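Local coordinates for protein diaminobutyrate-pyruvate transaminase and L-2,4-diaminobutyrate decarboxylase (Vibrio parahaemolyticus, PDB 2QMA) that probably uses pyridoxal 5'-phosphate to decarboxylate L-2,4-diaminobutyrate in its C-terminal, glutamate-decarboxylase-like domain, the part of a longer aminotransferase-decarboxylase polypeptide present here, at residues V146-L149 / C150-Y153; P15-E18 / W19-H22; F482-L485 / L486-N490. One frame throughout, in Å; residues are numbered along the deposited sequence. Where two conformers were deposited one is given.

Contact 1 of 3, residues V146-L149 / C150-Y153; sequences VNWL and CDKY
One face of the Trp148 indole carries the side chain of Lys152: CG sits almost squarely over the six-membered ring, 3.9 Å from its centroid and only 9° off the normal, a CH-pi contact. Further out, CE of Lys152 lies 3.5 Å from CZ2 of Trp148, since the lysine chain is bent at chi2 (-57°) and runs on over the indole instead of straight off the helix. Above the same face, but at the rim, Asp151 OD1 is 3.7 Å from CD1 of Trp148; its placing is doubtful, because it also comes to 2.8 Å from Trp148 O, another acceptor. The tyrosine is met differently, at its edge: the carbonyl O of Leu149 lies near the ring plane of Tyr153, 3.3 Å from CD2. All this happens on the last turns of helix 136-152, in the pyridoxal-dependent decarboxylase domain, where the backbone bonds run from residue i+4 to residue i, ending with Tyr153 N to Leu149 O at 3.1 Å. The helix end faces two ways. Leu149 and Tyr153 face inward onto Leu337 of strand 334-338, Val146 packs on Phe163 of strand 160-164, and the Tyr153 hydroxyl makes a weak hydrogen bond with Gly299 O. Trp148 and Lys152 instead reach the second subunit, where OD1 of its Asp74 accepts a hydrogen bond from Trp148 NE1 and forms a salt bridge with Lys152 NZ.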
# COMPACT_ATOMS: atom_id res chain seq x y z
N VAL A 146 -16.23 -3.90 -4.93
CA VAL A 146 -16.61 -2.48 -4.74
C VAL A 146 -18.14 -2.32 -4.88
O VAL A 146 -18.79 -1.63 -4.06
CB VAL A 146 -15.85 -1.52 -5.71
CG1 VAL A 146 -16.56 -0.16 -5.73
CG2 VAL A 146 -14.41 -1.30 -5.20
N ASN A 147 -18.70 -2.89 -5.95
CA ASN A 147 -20.14 -2.83 -6.20
C ASN A 147 -20.93 -3.42 -5.04
O ASN A 147 -21.94 -2.86 -4.60
CB ASN A 147 -20.51 -3.56 -7.50
CG ASN A 147 -20.02 -2.85 -8.75
OD1 ASN A 147 -20.03 -3.45 -9.82
ND2 ASN A 147 -19.61 -1.58 -8.64
N TRP A 148 -20.44 -4.56 -4.55
CA TRP A 148 -21.06 -5.25 -3.40
C TRP A 148 -21.04 -4.32 -2.17
O TRP A 148 -22.04 -4.16 -1.47
CB TRP A 148 -20.28 -6.57 -3.13
CG TRP A 148 -20.79 -7.41 -2.00
CD1 TRP A 148 -21.86 -8.24 -2.02
CD2 TRP A 148 -20.23 -7.49 -0.67
NE1 TRP A 148 -22.03 -8.82 -0.79
CE2 TRP A 148 -21.06 -8.37 0.07
CE3 TRP A 148 -19.16 -6.84 -0.02
CZ2 TRP A 148 -20.81 -8.70 1.41
CZ3 TRP A 148 -18.91 -7.13 1.32
CH2 TRP A 148 -19.73 -8.06 2.03
N LEU A 149 -19.90 -3.69 -1.93
CA LEU A 149 -19.74 -2.81 -0.76
C LEU A 149 -20.74 -1.66 -0.85
O LEU A 149 -21.39 -1.30 0.13
CB LEU A 149 -18.32 -2.23 -0.75
CG LEU A 149 -17.23 -3.20 -0.30
CD1 LEU A 149 -15.84 -2.55 -0.53
CD2 LEU A 149 -17.49 -3.57 1.18
N CYS A 150 -20.84 -1.06 -2.02
CA CYS A 150 -21.76 0.06 -2.24
C CYS A 150 -23.20 -0.34 -1.89
O CYS A 150 -23.91 0.43 -1.26
CB CYS A 150 -21.65 0.55 -3.69
SG CYS A 150 -20.08 1.49 -3.95
N ASP A 151 -23.60 -1.56 -2.25
CA ASP A 151 -24.88 -2.16 -1.80
C ASP A 151 -25.05 -2.25 -0.28
O ASP A 151 -26.09 -1.83 0.30
CB ASP A 151 -25.11 -3.50 -2.52
CG ASP A 151 -25.34 -4.73 -1.57
OD1 ASP A 151 -24.41 -5.61 -1.57
OD2 ASP A 151 -26.45 -4.83 -0.90
N LYS A 152 -24.01 -2.77 0.37
CA LYS A 152 -24.04 -3.04 1.79
C LYS A 152 -24.23 -1.75 2.57
O LYS A 152 -24.93 -1.75 3.59
CB LYS A 152 -22.78 -3.80 2.23
CG LYS A 152 -22.75 -5.26 1.78
CD LYS A 152 -24.01 -6.01 2.31
CE LYS A 152 -24.05 -7.44 1.89
NZ LYS A 152 -25.30 -8.14 2.34
N TYR A 153 -23.67 -0.65 2.06
CA TYR A 153 -23.78 0.67 2.72
C TYR A 153 -24.99 1.46 2.20
O TYR A 153 -25.17 2.63 2.58
CB TYR A 153 -22.45 1.48 2.61
CG TYR A 153 -21.37 0.92 3.51
CD1 TYR A 153 -21.33 1.23 4.86
CD2 TYR A 153 -20.40 0.04 3.02
CE1 TYR A 153 -20.37 0.67 5.70
CE2 TYR A 153 -19.44 -0.52 3.85
CZ TYR A 153 -19.43 -0.21 5.18
OH TYR A 153 -18.47 -0.77 6.02

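Contact 2 of 3, residues P15-E18 / W19-H22; sequences PQEE and WKKH
The carbonyl O of Pro15 is gripped by two backbone N-H groups: it accepts a hydrogen bond from Trp19 N at 3.0 Å and a weak one from Glu18 N, also at 3.0 Å. The same oxygen stands 3.5 Å above the indole plane of Trp19, offset toward the rim. The proline ring adds to this, with CG 3.8 Å from CE2 of Trp19, its side chain lying obliquely across the tryptophan. Pro15 occupies the N-cap position of the short helix 16-19 near the start of the modelled chain, and the next backbone bond, Lys20 N to Gln16 O at 3.2 Å, is already weak. In one of two modelled conformers of Glu17, its OE2 and Lys20 NZ form a salt bridge at 2.7 Å, the two side chains lying alongside each other and pointing the same way; with the second conformer in play, that pairing is doubtful. This turn packs against the second subunit: Trp19 on its Met395, Gln16 and Lys20 on its Cys476, while Gln16 NE2 gives hydrogen bonds to its Pro475 O and Leu477 O. Beyond the turn, the ring of His22 has the carbonyl O of Glu18 over one face, 4.0 Å from CD2.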
# COMPACT_ATOMS: atom_id res chain seq x y z
N PRO A 15 24.42 -17.34 -16.52
CA PRO A 15 23.85 -18.57 -15.93
C PRO A 15 22.32 -18.59 -15.89
O PRO A 15 21.74 -18.74 -14.80
CB PRO A 15 24.41 -18.56 -14.50
CG PRO A 15 24.66 -17.12 -14.20
CD PRO A 15 25.10 -16.51 -15.50
N GLN A 16 21.69 -18.46 -17.05
CA GLN A 16 20.21 -18.40 -17.10
C GLN A 16 19.53 -19.64 -16.56
O GLN A 16 18.38 -19.57 -16.13
CB GLN A 16 19.72 -18.13 -18.51
CG GLN A 16 20.18 -16.80 -19.05
CD GLN A 16 19.50 -16.49 -20.35
OE1 GLN A 16 19.90 -16.99 -21.40
NE2 GLN A 16 18.44 -15.67 -20.30
N GLU A 17 20.23 -20.78 -16.59
CA GLU A 17 19.68 -22.01 -16.05
C GLU A 17 19.70 -22.03 -14.52
O GLU A 17 18.77 -22.56 -13.89
CB GLU A 17 20.37 -23.25 -16.65
CG GLU A 17 20.12 -23.44 -18.16
CD GLU A 17 18.67 -23.81 -18.49
OE1 GLU A 17 18.18 -24.87 -18.01
OE2 GLU A 17 18.03 -23.04 -19.24
N GLU A 18 20.74 -21.45 -13.91
CA GLU A 18 20.76 -21.36 -12.44
C GLU A 18 19.83 -20.26 -11.89
O GLU A 18 19.31 -20.36 -10.78
CB GLU A 18 22.19 -21.28 -11.87
CG GLU A 18 22.76 -19.89 -11.61
CD GLU A 18 24.21 -19.93 -11.08
OE1 GLU A 18 24.88 -18.86 -11.11
OE2 GLU A 18 24.67 -20.99 -10.63
N TRP A 19 19.63 -19.20 -12.68
CA TRP A 19 18.65 -18.17 -12.30
C TRP A 19 17.22 -18.72 -12.33
O TRP A 19 16.35 -18.28 -11.57
CB TRP A 19 18.75 -16.96 -13.23
CG TRP A 19 20.05 -16.20 -13.13
CD1 TRP A 19 20.94 -16.22 -12.10
CD2 TRP A 19 20.56 -15.24 -14.09
NE1 TRP A 19 21.98 -15.35 -12.36
CE2 TRP A 19 21.78 -14.75 -13.57
CE3 TRP A 19 20.11 -14.78 -15.33
CZ2 TRP A 19 22.55 -13.80 -14.26
CZ3 TRP A 19 20.89 -13.87 -16.02
CH2 TRP A 19 22.10 -13.39 -15.48
N LYS A 20 16.99 -19.68 -13.22
CA LYS A 20 15.65 -20.27 -13.38
C LYS A 20 15.02 -20.70 -12.05
O LYS A 20 13.80 -20.58 -11.86
CB LYS A 20 15.66 -21.42 -14.38
CG LYS A 20 15.49 -20.95 -15.81
CD LYS A 20 15.40 -22.10 -16.75
CE LYS A 20 14.95 -21.67 -18.15
NZ LYS A 20 15.32 -22.70 -19.18
N LYS A 21 15.87 -21.17 -11.14
CA LYS A 21 15.45 -21.68 -9.83
C LYS A 21 14.75 -20.60 -9.01
O LYS A 21 13.84 -20.90 -8.23
CB LYS A 21 16.65 -22.21 -9.04
CG LYS A 21 17.37 -23.39 -9.67
CD LYS A 21 18.61 -23.78 -8.85
CE LYS A 21 19.36 -24.98 -9.43
NZ LYS A 21 19.53 -24.93 -10.92
N HIS A 22 15.19 -19.35 -9.20
CA HIS A 22 14.68 -18.16 -8.49
C HIS A 22 13.28 -17.65 -8.91
O HIS A 22 12.74 -16.73 -8.26
CB HIS A 22 15.68 -17.00 -8.62
CG HIS A 22 17.06 -17.32 -8.13
ND1 HIS A 22 17.30 -17.97 -6.94
CD2 HIS A 22 18.28 -17.08 -8.68
CE1 HIS A 22 18.60 -18.11 -6.77
NE2 HIS A 22 19.22 -17.57 -7.81

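Contact 3 of 3, residues F482-L485 / L486-N490; sequences FESL and LSKIN
From Phe482 to Ile489 the backbone is regular alpha helix, with four successive i+4 to i bonds such as Leu486 N to Phe482 O at 2.9 Å. The polar side carries one side-chain link: Lys488 NZ gives a weak hydrogen bond to Ser484 OG, at 3.1 Å. The serine hydroxyl is placed for it by chi1 of 157°, roughly trans to its own backbone N, while the lysine chain bends at chi3 and chi4 and curls back over the turn. On the way its CG passes 3.0 Å from the carbonyl O of Ser484. The same ammonium has a second, long and weak ion-pair partner in Asp102. On the buried side, CD1 of Ile489 lies 4.2 Å from CG of Leu485, one turn earlier, and 3.6 Å from that residue's carbonyl O. Leu486 likewise leans back, its CG 3.4 Å from the carbonyl O of Phe482. Leu485, Leu486 and Ile489 all rest on Phe470 of strand 465-471, whereas Phe482 packs against Val406 and Met409 of helix 389-411. This is an amphipathic helix, the C-terminal helix 479-495, its apolar side set on the four-stranded antiparallel sheet and against helix 389-411, consistent with the small C-terminal domain of related fold-type I pyridoxal-phosphate decarboxylases.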
# COMPACT_ATOMS: atom_id res chain seq x y z
N PHE A 482 -10.41 -13.77 29.72
CA PHE A 482 -10.44 -12.43 30.30
C PHE A 482 -10.12 -12.46 31.79
O PHE A 482 -9.37 -11.61 32.26
CB PHE A 482 -11.76 -11.73 29.99
CG PHE A 482 -11.81 -11.20 28.57
CD1 PHE A 482 -11.08 -10.06 28.23
CD2 PHE A 482 -12.51 -11.89 27.58
CE1 PHE A 482 -11.07 -9.57 26.91
CE2 PHE A 482 -12.50 -11.40 26.22
CZ PHE A 482 -11.79 -10.23 25.91
N GLU A 483 -10.66 -13.45 32.50
CA GLU A 483 -10.34 -13.63 33.90
C GLU A 483 -8.85 -13.82 34.11
O GLU A 483 -8.24 -13.18 34.98
CB GLU A 483 -11.10 -14.83 34.48
CG GLU A 483 -12.55 -14.52 34.60
CD GLU A 483 -13.37 -15.63 35.23
OE1 GLU A 483 -12.96 -16.83 35.19
OE2 GLU A 483 -14.45 -15.29 35.74
N SER A 484 -8.26 -14.70 33.32
CA SER A 484 -6.82 -14.91 33.37
C SER A 484 -5.99 -13.66 32.94
O SER A 484 -4.91 -13.43 33.53
CB SER A 484 -6.43 -16.13 32.55
OG SER A 484 -5.09 -16.04 32.14
N LEU A 485 -6.46 -12.92 31.93
CA LEU A 485 -5.81 -11.68 31.52
C LEU A 485 -5.80 -10.65 32.65
O LEU A 485 -4.77 -10.08 32.98
CB LEU A 485 -6.42 -11.12 30.21
CG LEU A 485 -5.75 -9.85 29.64
CD1 LEU A 485 -4.22 -10.01 29.53
CD2 LEU A 485 -6.38 -9.55 28.29
N LEU A 486 -6.94 -10.45 33.30
CA LEU A 486 -7.01 -9.54 34.46
C LEU A 486 -6.15 -10.03 35.64
O LEU A 486 -5.53 -9.23 36.34
CB LEU A 486 -8.45 -9.33 34.91
CG LEU A 486 -9.33 -8.59 33.89
CD1 LEU A 486 -10.78 -8.74 34.32
CD2 LEU A 486 -8.96 -7.12 33.87
N SER A 487 -6.13 -11.34 35.87
CA SER A 487 -5.26 -11.93 36.88
C SER A 487 -3.76 -11.65 36.61
O SER A 487 -3.04 -11.28 37.52
CB SER A 487 -5.49 -13.43 37.00
OG SER A 487 -4.81 -13.91 38.16
N LYS A 488 -3.35 -11.82 35.35
CA LYS A 488 -1.98 -11.56 34.89
C LYS A 488 -1.61 -10.12 35.13
O LYS A 488 -0.50 -9.84 35.58
CB LYS A 488 -1.86 -11.79 33.37
CG LYS A 488 -1.93 -13.23 32.94
CD LYS A 488 -1.79 -13.31 31.43
CE LYS A 488 -2.71 -14.36 30.85
NZ LYS A 488 -2.21 -15.73 30.95
N ILE A 489 -2.53 -9.21 34.81
CA ILE A 489 -2.31 -7.79 35.04
C ILE A 489 -2.22 -7.43 36.52
O ILE A 489 -1.37 -6.63 36.93
CB ILE A 489 -3.37 -6.91 34.33
CG1 ILE A 489 -3.27 -7.09 32.80
CG2 ILE A 489 -3.17 -5.43 34.72
CD1 ILE A 489 -4.50 -6.62 32.05
N ASN A 490 -3.12 -8.00 37.32
CA ASN A 490 -3.06 -7.78 38.76
C ASN A 490 -1.74 -8.24 39.37
O ASN A 490 -1.12 -7.53 40.14
CB ASN A 490 -4.24 -8.44 39.47
CG ASN A 490 -4.25 -8.14 40.95
OD1 ASN A 490 -4.25 -6.97 41.34
ND2 ASN A 490 -4.19 -9.17 41.76

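How the contacts relate
The three are short local contacts on or at the end of helices that follow one another along the chain in the order contact 2, contact 1, contact 3, and none touches another. Contacts 1 and 2 lie 45 Å apart between centres, yet both meet the second subunit, so the dimer interface is reached from two distant places. Contact 3, 40 Å from contact 1 between centres and on the opposite side of the chain's centre, is touched by no other chain of the assembly. Of the three, contact 1 alone comes near the predicted cofactor site: the Tyr153 side chain is about 10 Å from that of Lys325, which carries no pyridoxal phosphate in this structure.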